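PDB 3MSW: uncharacterized protein from Bacteroides fragilis, which is of unknown function but is probably exported from the cell and folds as a single-layer antiparallel beta-sheet built from beta-hairpin repeats. Local coordinates for residues S98-Y103 with Y115-N120; Q49-K54 with R71-R76. All coordinates share one frame; numbering follows the deposited sequence.

Contact 1: S98-Y103 with Y115-N120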
ATOM      1  N   SER A  98       3.724   0.268 -10.842  1.00 25.87           N
ATOM      2  CA  SER A  98       3.167  -1.054 -11.135  1.00 26.01           C
ATOM      3  C   SER A  98       1.633  -1.056 -11.301  1.00 27.42           C
ATOM      4  O   SER A  98       1.113  -1.572 -12.305  1.00 26.22           O
ATOM      5  CB  SER A  98       3.619  -2.057 -10.074  1.00 29.40           C
ATOM      6  OG  SER A  98       2.975  -3.321 -10.141  1.00 33.29           O
ATOM      7  N   LYS A  99       0.915  -0.525 -10.298  1.00 23.21           N
ATOM      8  CA  LYS A  99      -0.555  -0.486 -10.295  1.00 21.53           C
ATOM      9  C   LYS A  99      -1.066   0.907  -9.974  1.00 24.53           C
ATOM     10  O   LYS A  99      -0.431   1.649  -9.217  1.00 24.39           O
ATOM     11  CB  LYS A  99      -1.152  -1.499  -9.279  1.00 22.98           C
ATOM     12  CG  LYS A  99      -0.763  -2.982  -9.498  1.00 28.29           C
ATOM     13  CD  LYS A  99      -1.471  -3.661 -10.721  1.00 34.05           C
ATOM     14  CE  LYS A  99      -2.997  -3.483 -10.875  1.00 40.23           C
ATOM     15  NZ  LYS A  99      -3.814  -4.371  -9.995  1.00 40.62           N
ATOM     16  N   LYS A 100      -2.223   1.261 -10.539  1.00 21.02           N
ATOM     17  CA  LYS A 100      -2.854   2.549 -10.242  1.00 20.53           C
ATOM     18  C   LYS A 100      -4.329   2.338 -10.022  1.00 24.79           C
ATOM     19  O   LYS A 100      -4.970   1.589 -10.778  1.00 23.92           O
ATOM     20  CB  LYS A 100      -2.586   3.580 -11.341  1.00 23.51           C
ATOM     21  CG  LYS A 100      -3.119   4.979 -11.019  1.00 30.44           C
ATOM     22  CD  LYS A 100      -2.918   5.935 -12.173  1.00 39.74           C
ATOM     23  CE  LYS A 100      -2.929   7.375 -11.709  1.00 51.12           C
ATOM     24  NZ  LYS A 100      -2.912   8.313 -12.862  1.00 60.35           N
ATOM     25  N   TYR A 101      -4.876   2.973  -8.974  1.00 22.23           N
ATOM     26  CA  TYR A 101      -6.307   2.900  -8.684  1.00 22.02           C
ATOM     27  C   TYR A 101      -6.891   4.267  -8.556  1.00 25.31           C
ATOM     28  O   TYR A 101      -6.266   5.139  -7.937  1.00 24.94           O
ATOM     29  CB  TYR A 101      -6.616   2.095  -7.402  1.00 22.07           C
ATOM     30  CG  TYR A 101      -5.890   0.778  -7.380  1.00 23.91           C
ATOM     31  CD1 TYR A 101      -6.393  -0.328  -8.058  1.00 26.31           C
ATOM     32  CD2 TYR A 101      -4.688   0.636  -6.698  1.00 24.61           C
ATOM     33  CE1 TYR A 101      -5.676  -1.525  -8.122  1.00 27.02           C
ATOM     34  CE2 TYR A 101      -3.963  -0.550  -6.756  1.00 25.04           C
ATOM     35  CZ  TYR A 101      -4.470  -1.633  -7.451  1.00 30.11           C
ATOM     36  OH  TYR A 101      -3.789  -2.816  -7.469  1.00 29.55           O
ATOM     37  N   ILE A 102      -8.098   4.454  -9.131  1.00 20.94           N
ATOM     38  CA  ILE A 102      -8.824   5.724  -9.034  0.50 20.11           C
ATOM     39  C   ILE A 102     -10.211   5.449  -8.437  1.00 24.21           C
ATOM     40  O   ILE A 102     -10.930   4.566  -8.922  1.00 21.49           O
ATOM     41  CB  ILE A 102      -8.923   6.539 -10.368  0.50 22.67           C
ATOM     42  CG1 ILE A 102      -7.532   6.898 -10.942  0.50 22.21           C
ATOM     43  CG2 ILE A 102      -9.767   7.810 -10.165  0.50 22.51           C
ATOM     44  CD1 ILE A 102      -7.587   7.513 -12.372  0.50 20.34           C
ATOM     45  N   TYR A 103     -10.584   6.221  -7.389  1.00 20.73           N
ATOM     46  CA  TYR A 103     -11.898   6.100  -6.744  1.00 21.04           C
ATOM     47  C   TYR A 103     -12.580   7.452  -6.826  1.00 27.57           C
ATOM     48  O   TYR A 103     -12.051   8.447  -6.336  1.00 27.50           O
ATOM     49  CB  TYR A 103     -11.777   5.649  -5.279  1.00 22.03           C
ATOM     50  CG  TYR A 103     -10.927   4.412  -5.107  1.00 22.95           C
ATOM     51  CD1 TYR A 103     -11.481   3.137  -5.229  1.00 25.22           C
ATOM     52  CD2 TYR A 103      -9.567   4.512  -4.820  1.00 24.04           C
ATOM     53  CE1 TYR A 103     -10.690   1.991  -5.088  1.00 28.89           C
ATOM     54  CE2 TYR A 103      -8.773   3.378  -4.680  1.00 25.13           C
ATOM     55  CZ  TYR A 103      -9.335   2.122  -4.833  1.00 32.00           C
ATOM     56  OH  TYR A 103      -8.541   1.020  -4.657  1.00 37.78           O
ATOM     57  N   TYR A 115     -11.627   2.467 -10.792  1.00 22.95           N
ATOM     58  CA  TYR A 115     -10.779   2.105 -11.908  1.00 22.74           C
ATOM     59  C   TYR A 115      -9.486   1.502 -11.380  1.00 26.08           C
ATOM     60  O   TYR A 115      -8.943   1.988 -10.371  1.00 25.92           O
ATOM     61  CB  TYR A 115     -10.435   3.350 -12.759  1.00 23.80           C
ATOM     62  CG  TYR A 115     -11.630   4.093 -13.295  1.00 26.42           C
ATOM     63  CD1 TYR A 115     -12.243   5.103 -12.551  1.00 28.46           C
ATOM     64  CD2 TYR A 115     -12.093   3.865 -14.586  1.00 27.15           C
ATOM     65  CE1 TYR A 115     -13.347   5.795 -13.048  1.00 29.36           C
ATOM     66  CE2 TYR A 115     -13.196   4.547 -15.091  1.00 28.14           C
ATOM     67  CZ  TYR A 115     -13.813   5.519 -14.323  1.00 36.08           C
ATOM     68  OH  TYR A 115     -14.899   6.187 -14.834  1.00 40.31           O
ATOM     69  N   ALA A 116      -8.964   0.489 -12.084  1.00 22.10           N
ATOM     70  CA  ALA A 116      -7.666  -0.152 -11.737  1.00 22.28           C
ATOM     71  C   ALA A 116      -6.875  -0.279 -13.022  1.00 25.47           C
ATOM     72  O   ALA A 116      -7.458  -0.565 -14.077  1.00 25.88           O
ATOM     73  CB  ALA A 116      -7.884  -1.541 -11.149  1.00 23.33           C
ATOM     74  N   TYR A 117      -5.574  -0.049 -12.934  1.00 20.48           N
ATOM     75  CA  TYR A 117      -4.652  -0.082 -14.062  1.00 20.44           C
ATOM     76  C   TYR A 117      -3.423  -0.835 -13.666  1.00 25.55           C
ATOM     77  O   TYR A 117      -3.006  -0.784 -12.508  1.00 23.91           O
ATOM     78  CB  TYR A 117      -4.187   1.345 -14.476  1.00 20.62           C
ATOM     79  CG  TYR A 117      -5.305   2.311 -14.784  1.00 21.84           C
ATOM     80  CD1 TYR A 117      -5.991   2.961 -13.760  1.00 24.02           C
ATOM     81  CD2 TYR A 117      -5.707   2.551 -16.100  1.00 22.55           C
ATOM     82  CE1 TYR A 117      -7.039   3.836 -14.032  1.00 23.73           C
ATOM     83  CE2 TYR A 117      -6.741   3.449 -16.382  1.00 23.88           C
ATOM     84  CZ  TYR A 117      -7.399   4.091 -15.341  1.00 28.33           C
ATOM     85  OH  TYR A 117      -8.440   4.962 -15.566  1.00 30.14           O
ATOM     86  N   LYS A 118      -2.751  -1.391 -14.670  1.00 23.23           N
ATOM     87  CA  LYS A 118      -1.484  -2.061 -14.497  1.00 23.31           C
ATOM     88  C   LYS A 118      -0.530  -1.400 -15.488  1.00 27.65           C
ATOM     89  O   LYS A 118      -0.922  -1.100 -16.616  1.00 27.97           O
ATOM     90  CB  LYS A 118      -1.649  -3.569 -14.807  1.00 27.17           C
ATOM     91  CG  LYS A 118      -0.432  -4.414 -14.438  1.00 46.82           C
ATOM     92  CD  LYS A 118      -0.725  -5.920 -14.512  1.00 59.86           C
ATOM     93  CE  LYS A 118      -1.032  -6.538 -13.159  1.00 71.06           C
ATOM     94  NZ  LYS A 118      -2.450  -6.334 -12.742  1.00 74.57           N
HETATM   95  N   MSE A 119       0.706  -1.179 -15.077  1.00 23.82           N
HETATM   96  CA  MSE A 119       1.696  -0.545 -15.947  1.00 24.20           C
HETATM   97  C   MSE A 119       2.192  -1.506 -17.019  1.00 34.68           C
HETATM   98  O   MSE A 119       2.533  -2.648 -16.711  1.00 35.39           O
HETATM   99  CB  MSE A 119       2.883  -0.002 -15.102  1.00 24.72           C
HETATM  100  CG  MSE A 119       4.032   0.619 -15.943  1.00 29.50           C
HETATM  101 SE   MSE A 119       3.381   2.107 -17.051  0.75 33.08          SE
HETATM  102  CE  MSE A 119       3.099   3.421 -15.730  1.00 29.66           C
ATOM    103  N   ASN A 120       2.210  -1.045 -18.286  1.00 34.56           N
ATOM    104  CA  ASN A 120       2.795  -1.799 -19.381  1.00 36.88           C
ATOM    105  C   ASN A 120       4.250  -1.318 -19.390  1.00 44.97           C
ATOM    106  O   ASN A 120       4.499  -0.161 -19.740  1.00 43.66           O
ATOM    107  CB  ASN A 120       2.113  -1.488 -20.721  1.00 37.25           C
ATOM    108  CG  ASN A 120       2.589  -2.360 -21.867  1.00 56.07           C
ATOM    109  OD1 ASN A 120       3.782  -2.562 -22.077  1.00 49.85           O
ATOM    110  ND2 ASN A 120       1.663  -2.864 -22.665  1.00 46.53           N
TER

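Contact 2: Q49-K54 with R71-R76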
ATOM      1  N   GLN A  49      -0.544  19.266   0.784  1.00 36.70           N
ATOM      2  CA  GLN A  49      -0.550  18.785  -0.591  0.50 36.05           C
ATOM      3  C   GLN A  49      -1.521  17.611  -0.811  1.00 37.69           C
ATOM      4  O   GLN A  49      -1.639  17.116  -1.931  1.00 37.83           O
ATOM      5  CB  GLN A  49       0.878  18.618  -1.184  0.50 37.70           C
ATOM      6  CG  GLN A  49       1.589  17.285  -0.941  0.50 51.05           C
ATOM      7  CD  GLN A  49       2.939  17.198  -1.636  0.50 70.12           C
ATOM      8  OE1 GLN A  49       3.058  17.319  -2.864  0.50 65.86           O
ATOM      9  NE2 GLN A  49       3.985  16.916  -0.873  0.50 59.82           N
ATOM     10  N   GLN A  50      -2.285  17.225   0.255  1.00 31.69           N
ATOM     11  CA  GLN A  50      -3.297  16.153   0.244  1.00 30.62           C
ATOM     12  C   GLN A  50      -2.722  14.837  -0.291  1.00 31.95           C
ATOM     13  O   GLN A  50      -3.320  14.137  -1.125  1.00 31.19           O
ATOM     14  CB  GLN A  50      -4.579  16.578  -0.497  1.00 32.78           C
ATOM     15  CG  GLN A  50      -5.462  17.526   0.336  1.00 39.63           C
ATOM     16  CD  GLN A  50      -6.026  16.832   1.559  1.00 65.46           C
ATOM     17  OE1 GLN A  50      -5.520  16.984   2.679  1.00 66.08           O
ATOM     18  NE2 GLN A  50      -7.061  16.020   1.372  1.00 54.90           N
ATOM     19  N   LYS A  51      -1.546  14.508   0.200  1.00 26.96           N
ATOM     20  CA  LYS A  51      -0.827  13.338  -0.281  1.00 25.28           C
ATOM     21  C   LYS A  51      -0.244  12.535   0.876  1.00 29.26           C
ATOM     22  O   LYS A  51       0.396  13.117   1.768  1.00 29.84           O
ATOM     23  CB  LYS A  51       0.259  13.826  -1.276  1.00 29.24           C
ATOM     24  CG  LYS A  51       1.368  12.842  -1.633  1.00 40.74           C
ATOM     25  CD  LYS A  51       2.255  13.423  -2.727  1.00 52.04           C
ATOM     26  CE  LYS A  51       3.558  12.667  -2.872  1.00 64.21           C
ATOM     27  NZ  LYS A  51       4.735  13.498  -2.508  1.00 70.21           N
ATOM     28  N   THR A  52      -0.470  11.199   0.860  1.00 22.52           N
ATOM     29  CA  THR A  52       0.049  10.264   1.861  1.00 20.47           C
ATOM     30  C   THR A  52       0.983   9.289   1.141  1.00 25.93           C
ATOM     31  O   THR A  52       0.620   8.761   0.078  1.00 24.57           O
ATOM     32  CB  THR A  52      -1.104   9.548   2.606  1.00 24.13           C
ATOM     33  OG1 THR A  52      -1.934  10.531   3.227  1.00 30.65           O
ATOM     34  CG2 THR A  52      -0.621   8.553   3.656  1.00 23.85           C
ATOM     35  N   VAL A  53       2.191   9.084   1.700  1.00 22.71           N
ATOM     36  CA  VAL A  53       3.157   8.139   1.162  1.00 22.63           C
ATOM     37  C   VAL A  53       3.345   7.000   2.166  1.00 27.15           C
ATOM     38  O   VAL A  53       3.745   7.236   3.305  1.00 25.85           O
ATOM     39  CB  VAL A  53       4.516   8.777   0.757  1.00 26.52           C
ATOM     40  CG1 VAL A  53       5.451   7.723   0.120  1.00 26.28           C
ATOM     41  CG2 VAL A  53       4.318   9.949  -0.189  1.00 26.26           C
ATOM     42  N   LYS A  54       3.048   5.769   1.734  1.00 22.68           N
ATOM     43  CA  LYS A  54       3.268   4.584   2.531  1.00 22.93           C
ATOM     44  C   LYS A  54       4.440   3.844   1.925  1.00 26.35           C
ATOM     45  O   LYS A  54       4.386   3.480   0.756  1.00 26.60           O
ATOM     46  CB  LYS A  54       2.034   3.692   2.527  1.00 25.29           C
ATOM     47  CG  LYS A  54       2.266   2.378   3.285  1.00 25.12           C
ATOM     48  CD  LYS A  54       0.990   1.548   3.234  1.00 32.76           C
ATOM     49  CE  LYS A  54       1.244   0.088   3.105  1.00 30.45           C
ATOM     50  NZ  LYS A  54      -0.036  -0.666   3.075  1.00 43.04           N
ATOM     51  N   ARG A  71       6.282   1.213  -2.569  1.00 23.75           N
ATOM     52  CA  ARG A  71       5.815   2.534  -2.167  1.00 23.69           C
ATOM     53  C   ARG A  71       4.401   2.753  -2.721  1.00 29.70           C
ATOM     54  O   ARG A  71       4.145   2.380  -3.867  1.00 28.95           O
ATOM     55  CB  ARG A  71       6.791   3.584  -2.697  1.00 26.83           C
ATOM     56  CG  ARG A  71       6.413   5.012  -2.327  1.00 37.54           C
ATOM     57  CD  ARG A  71       7.611   5.914  -2.380  1.00 39.53           C
ATOM     58  NE  ARG A  71       8.403   5.776  -1.168  1.00 52.61           N
ATOM     59  CZ  ARG A  71       9.536   6.425  -0.944  1.00 68.14           C
ATOM     60  NH1 ARG A  71      10.008   7.281  -1.847  1.00 55.38           N
ATOM     61  NH2 ARG A  71      10.204   6.233   0.187  1.00 45.07           N
ATOM     62  N   THR A  72       3.476   3.306  -1.887  1.00 24.81           N
ATOM     63  CA  THR A  72       2.102   3.613  -2.284  1.00 23.88           C
ATOM     64  C   THR A  72       1.883   5.098  -2.036  1.00 27.72           C
ATOM     65  O   THR A  72       2.105   5.582  -0.921  1.00 26.76           O
ATOM     66  CB  THR A  72       1.083   2.749  -1.522  1.00 27.44           C
ATOM     67  OG1 THR A  72       1.387   1.373  -1.703  1.00 29.45           O
ATOM     68  CG2 THR A  72      -0.362   3.012  -1.969  1.00 26.65           C
ATOM     69  N   VAL A  73       1.474   5.826  -3.084  1.00 23.69           N
ATOM     70  CA  VAL A  73       1.221   7.254  -2.998  1.00 21.37           C
ATOM     71  C   VAL A  73      -0.265   7.453  -3.145  1.00 26.82           C
ATOM     72  O   VAL A  73      -0.830   7.072  -4.173  1.00 25.16           O
ATOM     73  CB  VAL A  73       2.045   8.078  -4.036  1.00 25.11           C
ATOM     74  CG1 VAL A  73       1.742   9.572  -3.904  1.00 25.39           C
ATOM     75  CG2 VAL A  73       3.547   7.832  -3.872  1.00 25.08           C
ATOM     76  N   ILE A  74      -0.908   8.036  -2.118  1.00 24.37           N
ATOM     77  CA  ILE A  74      -2.350   8.305  -2.130  1.00 22.96           C
ATOM     78  C   ILE A  74      -2.528   9.810  -2.234  1.00 26.27           C
ATOM     79  O   ILE A  74      -2.085  10.550  -1.349  1.00 24.82           O
ATOM     80  CB  ILE A  74      -3.108   7.743  -0.877  1.00 25.43           C
ATOM     81  CG1 ILE A  74      -2.932   6.236  -0.680  1.00 24.89           C
ATOM     82  CG2 ILE A  74      -4.593   8.090  -0.937  1.00 26.81           C
ATOM     83  CD1 ILE A  74      -1.894   5.850   0.306  1.00 39.31           C
ATOM     84  N   SER A  75      -3.186  10.266  -3.312  1.00 23.73           N
ATOM     85  CA  SER A  75      -3.455  11.672  -3.553  1.00 23.69           C
ATOM     86  C   SER A  75      -4.952  11.873  -3.527  1.00 28.44           C
ATOM     87  O   SER A  75      -5.706  11.120  -4.167  1.00 25.90           O
ATOM     88  CB  SER A  75      -2.898  12.105  -4.907  1.00 27.44           C
ATOM     89  OG  SER A  75      -1.499  11.897  -4.986  1.00 33.98           O
ATOM     90  N   ARG A  76      -5.373  12.906  -2.799  1.00 25.60           N
ATOM     91  CA  ARG A  76      -6.763  13.273  -2.615  1.00 26.93           C
ATOM     92  C   ARG A  76      -7.063  14.538  -3.350  1.00 33.21           C
ATOM     93  O   ARG A  76      -6.302  15.515  -3.286  1.00 32.25           O
ATOM     94  CB  ARG A  76      -7.093  13.439  -1.123  1.00 31.61           C
ATOM     95  CG  ARG A  76      -6.876  12.156  -0.291  1.00 32.17           C
ATOM     96  CD  ARG A  76      -8.065  11.202  -0.307  1.00 38.05           C
ATOM     97  NE  ARG A  76      -9.235  11.817   0.315  1.00 48.82           N
ATOM     98  CZ  ARG A  76     -10.277  12.290  -0.360  1.00 62.49           C
ATOM     99  NH1 ARG A  76     -10.337  12.160  -1.684  1.00 42.62           N
ATOM    100  NH2 ARG A  76     -11.280  12.877   0.285  1.00 45.56           N
TER
HETATM  101  O   HOH W   1      -3.278  15.661  -3.967  0.50 24.18           O
HETATM  102  O   HOH W   2      -3.748  11.242   1.164  1.00 33.28           O

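Contact 1: S98-Y103 with Y115-N120
The beta hairpin of strands 94-105 and 111-120, part of a single-layer antiparallel sheet, is zipped together here from Ser98-Met119 to Ile102-Tyr115. Lys100-Tyr117 and Ile102-Tyr115 are hydrogen-bonded pairs with two backbone bonds each. Between them Tyr101-Ala116 is a non-hydrogen-bonded pair, as is Lys99-Lys118 beyond Lys100-Tyr117. At the far end the backbone N of Met119, a selenomethionine, gives a bond of 2.8 Å to Ser98 O. It comes from above the carbonyl plane, 36° out of it. Ser98 and Lys99 also form a classic beta bulge against Tyr85 of the adjacent strand.

The face with Lys99, Tyr101, Ala116 and Lys118 has a small apolar contact. Ala116 CB lies obliquely by the Tyr101 ring, 3.6 Å from Tyr101 CD1. Lys99 has CG beside its backbone N (chi1 -58°) and bends at every later torsion. These bends bring Lys99 NZ back to Tyr101 OH, with a hydrogen bond of 3.0 Å. They also lay Lys99 CE 3.2 Å from Tyr117 O. Lys99 NZ then sits 3.6 Å from Lys118 NZ, two like charges held close, which may lower the proton affinity of one amine. Glu129 makes a long, weak ion pair with Lys118 and may ease this.

The other face carries Lys100, Ile102, Tyr115 and Tyr117. In one of two modelled conformers Ile102 CD1 lies obliquely by the Tyr117 ring. That ring turns its edge to Lys100 O, which lies in the ring plane, 3.4 Å from Tyr117 CD1.

Contact 2: Q49-K54 with R71-R76
Arg76 and Gln50 start a ladder of five backbone hydrogen bonds. Arg76 N binds Gln50 O, at the residue just before strand 51-60. Thr52 and Ile74 exchange two bonds. Lys54 and Thr72 do the same. The bond from Ile74 N to Thr52 O, 2.8 Å long, is almost straight, at 177° about the hydrogen. CA-H...O contacts run between these bonds; in the shortest, Lys51 CA is 3.2 Å from Ile74 O.

Two waters extend the polar contacts. One lies 2.8 Å from Thr52 OG1 and also donates to Ile74 O, the carbonyl that already accepts from Thr52 N. Thr52 OG1 stands beside its own backbone N (chi1 -58°), on the side where this water sits. The other water is close to Gln49 O and Arg76 O, by the loop that leads into strand 51-60.

The strands form a beta hairpin, 51-60 with 65-77, in the middle of a single-layer antiparallel sheet.

Apolar contacts collect on the face of Lys51, Val53 and Val73. The extended aliphatic part of Lys51 crosses Val73 at an angle, with Lys51 CE 3.7 Å from Val73 CG1. The two valines meet through CG2 methyls, Val53 CG2 to Val73 CG2 at 4.3 Å. Val53 CG1 is anti to its backbone N (chi1 -177°), which sets it against the aliphatic part of Arg71. The two side chains cross there, with Val53 CG1 3.8 Å from Arg71 CD. The guanidinium of Arg71 goes on to Ser55 OG. That of Arg76 is held by Glu78 O.

In the fold
Contact 1 and contact 2 are parts of two hairpins of one sheet, separated by strand 80-89 and in series along the chain. Their centres are 15 Å apart, and their nearest atoms are about 6 Å apart, so they do not touch. Strand 80-89 bonds through its backbone to Arg71, Val73 and Ser75 of contact 2 and to Ser98, Lys99, Tyr101 and Tyr103 of contact 1. Glu84 illustrates the link: its backbone pairs with Val73, and its carboxylate makes a long, weak ion pair with Lys100. A propanediol molecule, probably from crystallisation, lies about 4 Å from the side chain of Tyr115, and one lies equally near Thr52.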